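Local coordinates for CHAD domain protein (Streptomyces chartreusis, PDB 6RN5), which probably binds polyphosphate through the basic surface of its helical CHAD domain and also binds copper ions, at residues L62-H74 against M88-A100. Residues are numbered along the deposited sequence; the frame is centred on the assembly and turned at random.
Sequences LRRSARRISATLH and MRPELAWVSGTLA. With SO4 (sulfate ion), chain G; SO4 (sulfate ion), chain I.
Two consecutive antiparallel helices of the CHAD domain, 56-75 and 82-120, form a helical hairpin here; the axes of their short segments approach to 8.9 Å and cross at -153°, with the small residues Ala66 and Ser96 facing each other. Ala66 CB meets Ser96 CB at 4.2 Å. Beside this small-residue contact Leu92 reaches across with CD1 to Ile69 CG2 (3.6 Å), the two side chains roughly perpendicular, while its CB rests against Ser70 CB. Leu99 CD1 packs on Leu62 CB at one end, and Met198 of helix 170-198 packs on both residues. At the other end Leu73 CD2 presses on Met88 CB at a tight 3.5 Å. There the bend of Arg89 at chi3 (84°) brings its guanidinium to the carbonyl of Ser70 on the other helix: NE gives Ser70 O a nearly straight hydrogen bond (3.2 Å, 170°), in the guanidinium plane but from above the carbonyl plane, and His74 CD2 lies over one face. Toward the opposite end Arg63 lays CD against Ala100 CA (3.6 Å) and sends its guanidinium on to the chain I sulfate, NE bonding O1 at 2.7 Å. Arg67 NH2 grips the same oxygen at 2.8 Å, whereas its NH1 bonds both this sulfate and that of chain G, which Arg64 and Arg68 also hold edge-on. Tyr289 of helix 274-295 bonds Arg67 NE. The hairpin thus joins an apolar seam to an arginine-rich flank of helix 56-75, a basic surface of the kind expected for polyphosphate in a CHAD domain; the two sulfates, probably from the crystallisation liquor, may mark where phosphate groups bind.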
loop_
_atom_site.group_PDB
_atom_site.type_symbol
_atom_site.label_atom_id
_atom_site.label_comp_id
_atom_site.label_asym_id
_atom_site.label_seq_id
_atom_site.Cartn_x
_atom_site.Cartn_y
_atom_site.Cartn_z
ATOM N N LEU A 62 8.381 -35.911 -8.483
ATOM C CA LEU A 62 7.872 -36.104 -9.839
ATOM C C LEU A 62 7.808 -34.777 -10.586
ATOM O O LEU A 62 8.149 -34.725 -11.769
ATOM C CB LEU A 62 6.485 -36.733 -9.825
ATOM C CG LEU A 62 6.389 -38.204 -9.550
ATOM C CD1 LEU A 62 4.926 -38.502 -9.289
ATOM C CD2 LEU A 62 6.916 -39.070 -10.705
ATOM N N ARG A 63 7.360 -33.711 -9.917
ATOM C CA ARG A 63 7.344 -32.378 -10.551
ATOM C C ARG A 63 8.723 -31.861 -10.931
ATOM O O ARG A 63 8.926 -31.319 -12.030
ATOM C CB ARG A 63 6.727 -31.296 -9.647
ATOM C CG ARG A 63 5.275 -31.478 -9.317
ATOM C CD ARG A 63 4.665 -30.175 -8.828
ATOM N NE ARG A 63 5.140 -29.642 -7.551
ATOM C CZ ARG A 63 4.785 -30.103 -6.343
ATOM N NH1 ARG A 63 4.004 -31.168 -6.195
ATOM N NH2 ARG A 63 5.251 -29.513 -5.258
ATOM N N ARG A 64 9.645 -31.982 -9.983
ATOM C CA ARG A 64 10.978 -31.446 -10.129
ATOM C C ARG A 64 11.694 -32.123 -11.259
ATOM O O ARG A 64 12.457 -31.450 -11.957
ATOM C CB ARG A 64 11.771 -31.570 -8.837
ATOM C CG ARG A 64 11.218 -30.673 -7.741
ATOM C CD ARG A 64 12.042 -30.689 -6.486
ATOM N NE ARG A 64 13.249 -29.899 -6.680
ATOM C CZ ARG A 64 14.500 -30.344 -6.543
ATOM N NH1 ARG A 64 14.780 -31.583 -6.163
ATOM N NH2 ARG A 64 15.494 -29.521 -6.745
ATOM N N SER A 65 11.457 -33.428 -11.458
ATOM C CA SER A 65 12.146 -34.154 -12.501
ATOM C C SER A 65 11.458 -33.975 -13.854
ATOM O O SER A 65 12.119 -33.804 -14.852
ATOM C CB SER A 65 12.298 -35.633 -12.136
ATOM O OG SER A 65 11.032 -36.245 -11.900
ATOM N N ALA A 66 10.132 -34.034 -13.877
ATOM C CA ALA A 66 9.377 -33.774 -15.090
ATOM C C ALA A 66 9.744 -32.438 -15.691
ATOM O O ALA A 66 9.953 -32.332 -16.889
ATOM C CB ALA A 66 7.893 -33.820 -14.823
ATOM N N ARG A 67 9.806 -31.425 -14.845
ATOM C CA ARG A 67 10.132 -30.081 -15.292
ATOM C C ARG A 67 11.553 -30.011 -15.854
ATOM O O ARG A 67 11.844 -29.261 -16.789
ATOM C CB ARG A 67 10.121 -29.115 -14.105
ATOM C CG ARG A 67 8.777 -28.693 -13.618
ATOM C CD ARG A 67 8.956 -27.426 -12.790
ATOM N NE ARG A 67 9.877 -27.538 -11.650
ATOM C CZ ARG A 67 9.473 -27.532 -10.374
ATOM N NH1 ARG A 67 10.337 -27.580 -9.387
ATOM N NH2 ARG A 67 8.173 -27.478 -10.072
ATOM N N ARG A 68 12.475 -30.717 -15.210
ATOM C CA ARG A 68 13.829 -30.748 -15.773
ATOM C C ARG A 68 13.923 -31.436 -17.129
ATOM O O ARG A 68 14.736 -31.049 -17.952
ATOM C CB ARG A 68 14.830 -31.373 -14.826
ATOM C CG ARG A 68 15.155 -30.474 -13.684
ATOM C CD ARG A 68 15.760 -31.228 -12.491
ATOM N NE ARG A 68 16.397 -30.264 -11.630
ATOM C CZ ARG A 68 15.776 -29.522 -10.731
ATOM N NH1 ARG A 68 14.476 -29.626 -10.536
ATOM N NH2 ARG A 68 16.470 -28.664 -9.996
ATOM N N ILE A 69 13.158 -32.495 -17.327
ATOM C CA ILE A 69 13.232 -33.224 -18.570
ATOM C C ILE A 69 12.625 -32.339 -19.672
ATOM O O ILE A 69 13.195 -32.178 -20.763
ATOM C CB ILE A 69 12.490 -34.547 -18.425
ATOM C CG1 ILE A 69 13.238 -35.442 -17.443
ATOM C CG2 ILE A 69 12.359 -35.242 -19.745
ATOM C CD1 ILE A 69 12.495 -36.723 -17.073
ATOM N N SER A 70 11.501 -31.718 -19.340
ATOM C CA SER A 70 10.793 -30.902 -20.267
ATOM C C SER A 70 11.677 -29.717 -20.688
ATOM O O SER A 70 11.789 -29.396 -21.883
ATOM C CB SER A 70 9.453 -30.476 -19.648
ATOM O OG SER A 70 8.634 -29.946 -20.643
ATOM N N ALA A 71 12.349 -29.108 -19.722
ATOM C CA ALA A 71 13.287 -28.021 -20.014
ATOM C C ALA A 71 14.426 -28.452 -20.934
ATOM O O ALA A 71 14.792 -27.756 -21.890
ATOM C CB ALA A 71 13.869 -27.448 -18.721
ATOM N N THR A 72 14.996 -29.594 -20.619
ATOM C CA THR A 72 16.132 -30.129 -21.340
ATOM C C THR A 72 15.761 -30.384 -22.802
ATOM O O THR A 72 16.534 -30.073 -23.708
ATOM C CB THR A 72 16.608 -31.395 -20.660
ATOM O OG1 THR A 72 17.037 -31.057 -19.335
ATOM C CG2 THR A 72 17.774 -32.008 -21.379
ATOM N N LEU A 73 14.569 -30.921 -23.012
ATOM C CA LEU A 73 14.077 -31.214 -24.348
ATOM C C LEU A 73 13.808 -29.921 -25.122
ATOM O O LEU A 73 13.644 -29.960 -26.305
ATOM C CB LEU A 73 12.830 -32.102 -24.288
ATOM C CG LEU A 73 13.117 -33.616 -24.348
ATOM C CD1 LEU A 73 14.159 -34.080 -23.364
ATOM C CD2 LEU A 73 11.843 -34.405 -24.129
ATOM N N HIS A 74 13.742 -28.786 -24.440
ATOM C CA HIS A 74 13.510 -27.515 -25.102
ATOM C C HIS A 74 14.865 -26.965 -25.474
ATOM O O HIS A 74 15.130 -26.763 -26.636
ATOM C CB HIS A 74 12.756 -26.529 -24.173
ATOM C CG HIS A 74 12.422 -25.233 -24.822
ATOM N ND1 HIS A 74 13.182 -24.099 -24.664
ATOM C CD2 HIS A 74 11.419 -24.900 -25.664
ATOM C CE1 HIS A 74 12.650 -23.115 -25.359
ATOM N NE2 HIS A 74 11.575 -23.571 -25.972
ATOM N N MET A 88 6.958 -35.620 -26.246
ATOM C CA MET A 88 7.224 -35.651 -24.791
ATOM C C MET A 88 6.810 -34.379 -24.064
ATOM O O MET A 88 6.241 -34.455 -22.979
ATOM C CB MET A 88 8.706 -35.870 -24.512
ATOM C CG MET A 88 9.298 -37.170 -25.036
ATOM S SD MET A 88 8.702 -38.548 -24.062
ATOM C CE MET A 88 9.660 -38.397 -22.558
ATOM N N ARG A 89 7.088 -33.210 -24.651
ATOM C CA ARG A 89 7.054 -31.940 -23.866
ATOM C C ARG A 89 5.688 -31.560 -23.295
ATOM O O ARG A 89 5.581 -31.314 -22.098
ATOM C CB ARG A 89 7.621 -30.733 -24.668
ATOM C CG ARG A 89 9.158 -30.652 -24.776
ATOM C CD ARG A 89 9.629 -29.252 -25.210
ATOM N NE ARG A 89 9.722 -28.354 -24.044
ATOM C CZ ARG A 89 8.965 -27.269 -23.801
ATOM N NH1 ARG A 89 8.013 -26.872 -24.648
ATOM N NH2 ARG A 89 9.165 -26.562 -22.682
ATOM N N PRO A 90 4.650 -31.479 -24.143
ATOM C CA PRO A 90 3.308 -31.173 -23.601
ATOM C C PRO A 90 2.798 -32.230 -22.624
ATOM O O PRO A 90 2.085 -31.901 -21.689
ATOM C CB PRO A 90 2.418 -31.158 -24.849
ATOM C CG PRO A 90 3.124 -32.043 -25.832
ATOM C CD PRO A 90 4.588 -31.791 -25.589
ATOM N N GLU A 91 3.197 -33.485 -22.811
ATOM C CA GLU A 91 2.742 -34.533 -21.916
ATOM C C GLU A 91 3.394 -34.350 -20.583
ATOM O O GLU A 91 2.747 -34.409 -19.555
ATOM C CB GLU A 91 3.042 -35.896 -22.499
ATOM C CG GLU A 91 2.172 -36.245 -23.675
ATOM C CD GLU A 91 0.694 -36.056 -23.352
ATOM O OE1 GLU A 91 0.047 -36.927 -22.724
ATOM O OE2 GLU A 91 0.169 -35.009 -23.711
ATOM N N LEU A 92 4.693 -34.087 -20.600
ATOM C CA LEU A 92 5.405 -33.737 -19.390
ATOM C C LEU A 92 4.868 -32.470 -18.721
ATOM O O LEU A 92 4.800 -32.398 -17.498
ATOM C CB LEU A 92 6.881 -33.547 -19.701
ATOM C CG LEU A 92 7.640 -34.837 -20.025
ATOM C CD1 LEU A 92 8.982 -34.529 -20.665
ATOM C CD2 LEU A 92 7.792 -35.685 -18.756
ATOM N N ALA A 93 4.510 -31.479 -19.529
ATOM C CA ALA A 93 3.905 -30.248 -19.010
ATOM C C ALA A 93 2.543 -30.553 -18.359
ATOM O O ALA A 93 2.224 -30.065 -17.249
ATOM C CB ALA A 93 3.731 -29.237 -20.137
ATOM N N TRP A 94 1.741 -31.354 -19.054
ATOM C CA TRP A 94 0.495 -31.811 -18.471
ATOM C C TRP A 94 0.781 -32.500 -17.108
ATOM O O TRP A 94 0.112 -32.256 -16.131
ATOM C CB TRP A 94 -0.270 -32.702 -19.444
ATOM C CG TRP A 94 -1.452 -33.351 -18.788
ATOM C CD1 TRP A 94 -2.631 -32.751 -18.450
ATOM C CD2 TRP A 94 -1.560 -34.720 -18.365
ATOM N NE1 TRP A 94 -3.450 -33.654 -17.810
ATOM C CE2 TRP A 94 -2.827 -34.873 -17.764
ATOM C CE3 TRP A 94 -0.707 -35.822 -18.420
ATOM C CZ2 TRP A 94 -3.262 -36.098 -17.230
ATOM C CZ3 TRP A 94 -1.136 -37.034 -17.896
ATOM C CH2 TRP A 94 -2.394 -37.167 -17.313
ATOM N N VAL A 95 1.815 -33.309 -17.016
ATOM C CA VAL A 95 2.066 -33.998 -15.761
ATOM C C VAL A 95 2.445 -33.018 -14.651
ATOM O O VAL A 95 1.939 -33.115 -13.509
ATOM C CB VAL A 95 3.195 -35.043 -15.893
ATOM C CG1 VAL A 95 3.642 -35.530 -14.510
ATOM C CG2 VAL A 95 2.772 -36.218 -16.780
ATOM N N SER A 96 3.430 -32.156 -14.920
ATOM C CA SER A 96 3.964 -31.315 -13.843
ATOM C C SER A 96 2.902 -30.290 -13.382
ATOM O O SER A 96 2.790 -30.023 -12.185
ATOM C CB SER A 96 5.261 -30.631 -14.260
ATOM O OG SER A 96 4.967 -29.770 -15.315
ATOM N N GLY A 97 2.122 -29.772 -14.319
ATOM C CA GLY A 97 0.995 -28.850 -14.002
ATOM C C GLY A 97 -0.139 -29.503 -13.195
ATOM O O GLY A 97 -0.637 -28.937 -12.225
ATOM N N THR A 98 -0.510 -30.731 -13.564
ATOM C CA THR A 98 -1.546 -31.442 -12.867
ATOM C C THR A 98 -1.132 -31.700 -11.452
ATOM O O THR A 98 -1.898 -31.446 -10.504
ATOM C CB THR A 98 -1.830 -32.776 -13.511
ATOM O OG1 THR A 98 -2.359 -32.545 -14.816
ATOM C CG2 THR A 98 -2.814 -33.568 -12.645
ATOM N N LEU A 99 0.096 -32.163 -11.302
ATOM C CA LEU A 99 0.691 -32.397 -9.976
ATOM C C LEU A 99 0.997 -31.122 -9.134
ATOM O O LEU A 99 1.151 -31.211 -7.919
ATOM C CB LEU A 99 1.941 -33.249 -10.117
ATOM C CG LEU A 99 1.750 -34.676 -10.642
ATOM C CD1 LEU A 99 3.041 -35.427 -10.479
ATOM C CD2 LEU A 99 0.667 -35.431 -9.915
ATOM N N ALA A 100 1.076 -29.956 -9.763
ATOM C CA ALA A 100 1.351 -28.703 -9.028
ATOM C C ALA A 100 0.098 -28.124 -8.316
ATOM O O ALA A 100 0.204 -27.478 -7.272
ATOM C CB ALA A 100 1.956 -27.672 -9.984
HETATM S S SO4 G . 13.830 -26.339 -8.542
HETATM O O1 SO4 G . 13.173 -27.569 -8.938
HETATM O O2 SO4 G . 15.199 -26.703 -8.107
HETATM O O3 SO4 G . 13.125 -25.688 -7.433
HETATM O O4 SO4 G . 13.783 -25.410 -9.699
HETATM S S SO4 I . 7.666 -26.922 -6.416
HETATM O O1 SO4 I . 6.981 -27.646 -7.498
HETATM O O2 SO4 I . 9.134 -27.250 -6.465
HETATM O O3 SO4 I . 7.197 -27.379 -5.109
HETATM O O4 SO4 I . 7.499 -25.492 -6.584
#